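Local coordinates for racemase (Pseudovibrio sp. JE062, PDB 3MKC), which is a racemase-type member of the enolase superfamily, pairing an enolase-like N-terminal domain with a TIM-barrel C-terminal domain, at residues V281-S286 / Q310-N315; Y235-T240 / S258-A263. One frame throughout, in Å; residues are numbered along the deposited sequence.

Interaction 1 of 2, residues V281-S286 / Q310-N315; sequences VHLLQS and QVMPHN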
loop_
_atom_site.group_PDB
_atom_site.type_symbol
_atom_site.label_atom_id
_atom_site.label_comp_id
_atom_site.label_asym_id
_atom_site.label_seq_id
_atom_site.Cartn_x
_atom_site.Cartn_y
_atom_site.Cartn_z
ATOM N N VAL A 281 -11.106 -11.948 8.731
ATOM C CA VAL A 281 -11.056 -10.487 8.749
ATOM C C VAL A 281 -11.998 -9.798 7.760
ATOM O O VAL A 281 -12.367 -10.370 6.738
ATOM C CB VAL A 281 -9.598 -9.968 8.541
ATOM C CG1 VAL A 281 -8.722 -10.482 9.665
ATOM C CG2 VAL A 281 -9.052 -10.406 7.194
ATOM N N HIS A 282 -12.404 -8.575 8.096
ATOM C CA HIS A 282 -13.310 -7.802 7.246
ATOM C C HIS A 282 -12.567 -7.049 6.173
ATOM O O HIS A 282 -13.154 -6.651 5.178
ATOM C CB HIS A 282 -14.057 -6.711 8.028
ATOM C CG HIS A 282 -14.888 -7.206 9.165
ATOM N ND1 HIS A 282 -14.344 -7.624 10.360
ATOM C CD2 HIS A 282 -16.233 -7.260 9.324
ATOM C CE1 HIS A 282 -15.317 -7.908 11.207
ATOM N NE2 HIS A 282 -16.472 -7.693 10.604
ATOM N N LEU A 283 -11.278 -6.834 6.392
ATOM C CA LEU A 283 -10.510 -6.027 5.461
ATOM C C LEU A 283 -9.048 -6.452 5.392
ATOM O O LEU A 283 -8.434 -6.746 6.415
ATOM C CB LEU A 283 -10.631 -4.569 5.923
ATOM C CG LEU A 283 -10.166 -3.393 5.071
ATOM C CD1 LEU A 283 -10.986 -2.153 5.448
ATOM C CD2 LEU A 283 -8.680 -3.156 5.279
ATOM N N LEU A 284 -8.509 -6.472 4.176
ATOM C CA LEU A 284 -7.119 -6.846 3.933
ATOM C C LEU A 284 -6.298 -5.609 3.589
ATOM O O LEU A 284 -6.756 -4.738 2.852
ATOM C CB LEU A 284 -7.034 -7.829 2.770
ATOM C CG LEU A 284 -7.737 -9.171 2.982
ATOM C CD1 LEU A 284 -7.756 -9.922 1.662
ATOM C CD2 LEU A 284 -7.009 -9.986 4.055
ATOM N N GLN A 285 -5.068 -5.558 4.091
ATOM C CA GLN A 285 -4.202 -4.416 3.848
ATOM C C GLN A 285 -2.905 -4.746 3.106
ATOM O O GLN A 285 -1.905 -4.033 3.245
ATOM C CB GLN A 285 -3.893 -3.725 5.180
ATOM C CG GLN A 285 -5.165 -3.309 5.917
ATOM C CD GLN A 285 -4.902 -2.663 7.264
ATOM O OE1 GLN A 285 -4.162 -3.194 8.086
ATOM N NE2 GLN A 285 -5.526 -1.514 7.500
ATOM N N SER A 286 -2.929 -5.822 2.319
ATOM C CA SER A 286 -1.761 -6.228 1.536
ATOM C C SER A 286 -1.201 -5.001 0.811
ATOM O O SER A 286 -1.939 -4.255 0.173
ATOM C CB SER A 286 -2.165 -7.304 0.534
ATOM O OG SER A 286 -2.823 -8.367 1.204
ATOM N N GLN A 310 -13.275 -6.320 2.276
ATOM C CA GLN A 310 -12.792 -5.094 1.651
ATOM C C GLN A 310 -11.282 -5.114 1.566
ATOM O O GLN A 310 -10.620 -5.794 2.347
ATOM C CB GLN A 310 -13.191 -3.871 2.485
ATOM C CG GLN A 310 -14.672 -3.720 2.716
ATOM C CD GLN A 310 -15.019 -2.356 3.292
ATOM O OE1 GLN A 310 -14.230 -1.765 4.033
ATOM N NE2 GLN A 310 -16.203 -1.858 2.964
ATOM N N VAL A 311 -10.737 -4.362 0.615
ATOM C CA VAL A 311 -9.295 -4.265 0.489
ATOM C C VAL A 311 -8.910 -2.796 0.419
ATOM O O VAL A 311 -9.446 -2.042 -0.387
ATOM C CB VAL A 311 -8.763 -4.961 -0.769
ATOM C CG1 VAL A 311 -7.238 -4.818 -0.832
ATOM C CG2 VAL A 311 -9.152 -6.436 -0.755
HETATM N N MSE A 312 -8.005 -2.401 1.303
HETATM C CA MSE A 312 -7.478 -1.040 1.349
HETATM C C MSE A 312 -5.995 -1.306 1.507
HETATM O O MSE A 312 -5.494 -1.433 2.623
HETATM C CB MSE A 312 -8.014 -0.275 2.558
HETATM C CG MSE A 312 -9.491 0.091 2.456
HETATM SE SE MSE A 312 -10.048 1.325 3.810
HETATM C CE MSE A 312 -11.902 1.293 3.416
ATOM N N PRO A 313 -5.276 -1.417 0.383
ATOM C CA PRO A 313 -3.841 -1.693 0.429
ATOM C C PRO A 313 -3.025 -0.728 1.266
ATOM O O PRO A 313 -3.200 0.490 1.177
ATOM C CB PRO A 313 -3.435 -1.665 -1.043
ATOM C CG PRO A 313 -4.691 -2.057 -1.760
ATOM C CD PRO A 313 -5.729 -1.265 -1.011
ATOM N N HIS A 314 -2.138 -1.282 2.084
ATOM C CA HIS A 314 -1.272 -0.461 2.916
ATOM C C HIS A 314 -0.466 0.400 1.952
ATOM O O HIS A 314 0.014 -0.086 0.923
ATOM C CB HIS A 314 -0.337 -1.344 3.732
ATOM C CG HIS A 314 0.715 -0.586 4.478
ATOM N ND1 HIS A 314 0.424 0.252 5.533
ATOM C CD2 HIS A 314 2.059 -0.546 4.328
ATOM C CE1 HIS A 314 1.545 0.772 6.003
ATOM N NE2 HIS A 314 2.551 0.303 5.288
ATOM N N ASN A 315 -0.326 1.681 2.280
ATOM C CA ASN A 315 0.410 2.596 1.428
ATOM C C ASN A 315 1.169 3.629 2.250
ATOM O O ASN A 315 0.580 4.574 2.779
ATOM C CB ASN A 315 -0.550 3.286 0.454
ATOM C CG ASN A 315 0.107 4.424 -0.311
ATOM O OD1 ASN A 315 1.328 4.478 -0.430
ATOM N ND2 ASN A 315 -0.707 5.329 -0.845
HETATM O O HOH W 1 -5.514 0.247 4.920
#
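Leu283 and Met312, a selenomethionine, pack side chain against side chain where two short parallel strands of the barrel run next to each other. Leu283 turns CG anti to its own backbone N (chi1 -169°), which lays the branched end over the neighbouring strand: CD1 reaches Met312 SE at 4.0 Å, while CD2 rests against Met312 CB. The two side chains meet at about a right angle, so the selenium arm lies across the leucine instead of running alongside it. Under them the backbones are laced in parallel register. Gln310 N donates to His282 O, Leu284 N donates to Gln310 O at 2.9 Å, in the carbonyl plane, and Met312 N meets Leu284 O almost head-on, with a C=O...N angle of 173°. Beyond the two bridges, where both chains have left the strands, the pairing changes character: His314 N still bonds to Gln285 O, at 3.0 Å, but it comes from above the carbonyl plane and off the lone pairs.

The margins at both ends are looser. His282 at one and His314 at the other lead their imidazoles away from the partner segment and are partly exposed, as is Gln310 beside the first. The amide of Gln310 is nevertheless held, because OE1 is hydrogen-bonded to Tyr235 OH while also touching Leu283 CD1 at 3.6 Å. Further along, a water donates to Met312 O at 2.8 Å and is joined only weakly by Gln285 NE2.

Strands 283-284 and 310-311 with helix 293-306 form a beta-alpha-beta unit of the TIM barrel. Leu284 and Val311 face outward onto that helix, Val311 also meeting Tyr328 of helix 319-331, whereas Leu283 and Met312 turn inward against Phe236 of strand 236-238.

Interaction 2 of 2, residues Y235-T240 / S258-A263; sequences YFAEAT and SRICGA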
loop_
_atom_site.group_PDB
_atom_site.type_symbol
_atom_site.label_atom_id
_atom_site.label_comp_id
_atom_site.label_asym_id
_atom_site.label_seq_id
_atom_site.Cartn_x
_atom_site.Cartn_y
_atom_site.Cartn_z
ATOM N N TYR A 235 -14.389 3.084 11.934
ATOM C CA TYR A 235 -14.439 2.327 10.691
ATOM C C TYR A 235 -13.759 0.969 10.823
ATOM O O TYR A 235 -14.291 -0.038 10.360
ATOM C CB TYR A 235 -13.786 3.108 9.554
ATOM C CG TYR A 235 -14.095 2.501 8.212
ATOM C CD1 TYR A 235 -15.168 2.963 7.449
ATOM C CD2 TYR A 235 -13.361 1.418 7.732
ATOM C CE1 TYR A 235 -15.500 2.363 6.242
ATOM C CE2 TYR A 235 -13.687 0.809 6.538
ATOM C CZ TYR A 235 -14.756 1.279 5.794
ATOM O OH TYR A 235 -15.099 0.649 4.614
ATOM N N PHE A 236 -12.576 0.937 11.427
ATOM C CA PHE A 236 -11.905 -0.338 11.620
ATOM C C PHE A 236 -10.832 -0.351 12.692
ATOM O O PHE A 236 -10.408 0.701 13.183
ATOM C CB PHE A 236 -11.368 -0.898 10.281
ATOM C CG PHE A 236 -10.174 -0.162 9.687
ATOM C CD1 PHE A 236 -9.044 0.144 10.450
ATOM C CD2 PHE A 236 -10.139 0.098 8.319
ATOM C CE1 PHE A 236 -7.899 0.694 9.851
ATOM C CE2 PHE A 236 -9.002 0.645 7.705
ATOM C CZ PHE A 236 -7.879 0.942 8.472
ATOM N N ALA A 237 -10.427 -1.560 13.074
ATOM C CA ALA A 237 -9.401 -1.763 14.081
ATOM C C ALA A 237 -8.244 -2.481 13.391
ATOM O O ALA A 237 -8.356 -3.656 13.034
ATOM C CB ALA A 237 -9.942 -2.602 15.211
ATOM N N GLU A 238 -7.144 -1.757 13.207
ATOM C CA GLU A 238 -5.954 -2.277 12.538
ATOM C C GLU A 238 -4.829 -2.697 13.482
ATOM O O GLU A 238 -4.619 -2.083 14.521
ATOM C CB GLU A 238 -5.418 -1.208 11.588
ATOM C CG GLU A 238 -4.080 -1.523 10.955
ATOM C CD GLU A 238 -3.600 -0.395 10.064
ATOM O OE1 GLU A 238 -4.456 0.295 9.476
ATOM O OE2 GLU A 238 -2.372 -0.210 9.946
ATOM N N ALA A 239 -4.099 -3.735 13.093
ATOM C CA ALA A 239 -2.973 -4.222 13.877
ATOM C C ALA A 239 -3.311 -4.375 15.357
ATOM O O ALA A 239 -2.612 -3.856 16.228
ATOM C CB ALA A 239 -1.789 -3.277 13.702
ATOM N N THR A 240 -4.398 -5.084 15.633
ATOM C CA THR A 240 -4.821 -5.318 17.004
ATOM C C THR A 240 -3.978 -6.435 17.610
ATOM O O THR A 240 -3.360 -6.262 18.658
ATOM C CB THR A 240 -6.298 -5.737 17.062
ATOM O OG1 THR A 240 -6.507 -6.842 16.176
ATOM C CG2 THR A 240 -7.199 -4.584 16.644
ATOM N N SER A 258 -16.663 -4.726 15.602
ATOM C CA SER A 258 -15.746 -3.826 14.909
ATOM C C SER A 258 -15.273 -4.476 13.621
ATOM O O SER A 258 -15.363 -5.698 13.470
ATOM C CB SER A 258 -14.494 -3.551 15.762
ATOM O OG SER A 258 -14.741 -2.636 16.813
ATOM N N ARG A 259 -14.783 -3.663 12.689
ATOM C CA ARG A 259 -14.207 -4.220 11.472
ATOM C C ARG A 259 -12.798 -4.598 11.909
ATOM O O ARG A 259 -12.107 -3.801 12.549
ATOM C CB ARG A 259 -14.098 -3.184 10.352
ATOM C CG ARG A 259 -15.367 -2.912 9.559
ATOM C CD ARG A 259 -14.969 -2.293 8.216
ATOM N NE ARG A 259 -16.100 -1.933 7.373
ATOM C CZ ARG A 259 -16.856 -0.857 7.547
ATOM N NH1 ARG A 259 -16.612 -0.016 8.542
ATOM N NH2 ARG A 259 -17.850 -0.606 6.706
ATOM N N ILE A 260 -12.377 -5.815 11.595
ATOM C CA ILE A 260 -11.037 -6.263 11.963
ATOM C C ILE A 260 -10.206 -6.348 10.693
ATOM O O ILE A 260 -10.627 -6.960 9.719
ATOM C CB ILE A 260 -11.088 -7.652 12.636
ATOM C CG1 ILE A 260 -12.028 -7.602 13.843
ATOM C CG2 ILE A 260 -9.699 -8.085 13.068
ATOM C CD1 ILE A 260 -11.623 -6.581 14.890
ATOM N N CYS A 261 -9.043 -5.703 10.695
ATOM C CA CYS A 261 -8.168 -5.721 9.528
ATOM C C CYS A 261 -7.050 -6.723 9.731
ATOM O O CYS A 261 -6.777 -7.151 10.846
ATOM C CB CYS A 261 -7.506 -4.364 9.320
ATOM S SG CYS A 261 -8.625 -2.964 9.335
ATOM N N GLY A 262 -6.386 -7.064 8.636
ATOM C CA GLY A 262 -5.258 -7.967 8.715
ATOM C C GLY A 262 -4.461 -7.932 7.425
ATOM O O GLY A 262 -4.844 -7.254 6.468
ATOM N N ALA A 263 -3.324 -8.627 7.429
ATOM C CA ALA A 263 -2.469 -8.769 6.249
ATOM C C ALA A 263 -1.557 -7.609 5.854
ATOM O O ALA A 263 -0.960 -7.634 4.786
ATOM C CB ALA A 263 -3.322 -9.177 5.059
HETATM O O HOH W 2 -6.741 -5.860 13.604
#
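The guanidinium of Arg259 lies flat on the ring of Tyr235, their planes only 8° apart, and the same group grips the tyrosine's own backbone. NH1 sits over the centre of the ring, and the cation-pi distance from Arg259 CZ to the ring centroid is 3.7 Å. In the guanidinium plane, NH1 also donates to Tyr235 O at 2.9 Å, landing on a lone pair. An arginine chain extended from CG to NE carries the group past that carbonyl and onto the ring, and this second hold should limit its rotation.

The segments belong to consecutive strands of the TIM barrel, 236-238 and 261-262, linked through helix 246-255. Their backbones meet in a single bridge, Ala237 with Ile260: Ala237 N donates to Arg259 O at 2.8 Å, and Ala237 O receives Cys261 N at 3.2 Å.

On the inner side, Cys261 SG stands over the Phe236 ring, 3.4 Å from its centroid, in a tight sulfur-aromatic contact displaced toward CG and CD1. With CG between the backbone N and the carbonyl carbon (chi1 71°), Phe236 turns a ring face to this sulfur. Where the strands part, a water donates to Ala237 O and Cys261 O and accepts from Thr240 OG1, while Glu238 forms a salt bridge with Lys177.

Overall arrangement
Both contacts lie within the TIM-barrel domain, their centres about 9 Å apart, and strands 261-262 and 283-284 are neighbours, so interaction 2 leads directly into interaction 1 around the wall. Each is mostly buried, but interaction 1 lies nearer the centre of the chain, its centre about 9 Å away against about 15 Å for interaction 2. Its cohesion comes from two parallel bridges and apolar side chains; interaction 2 has a single bridge and relies more on stacking, sulfur and water. Direct polar contacts tie them together: the Gln310-Tyr235 pair, and a weak bond from Gln285 NE2 to Glu238 OE1.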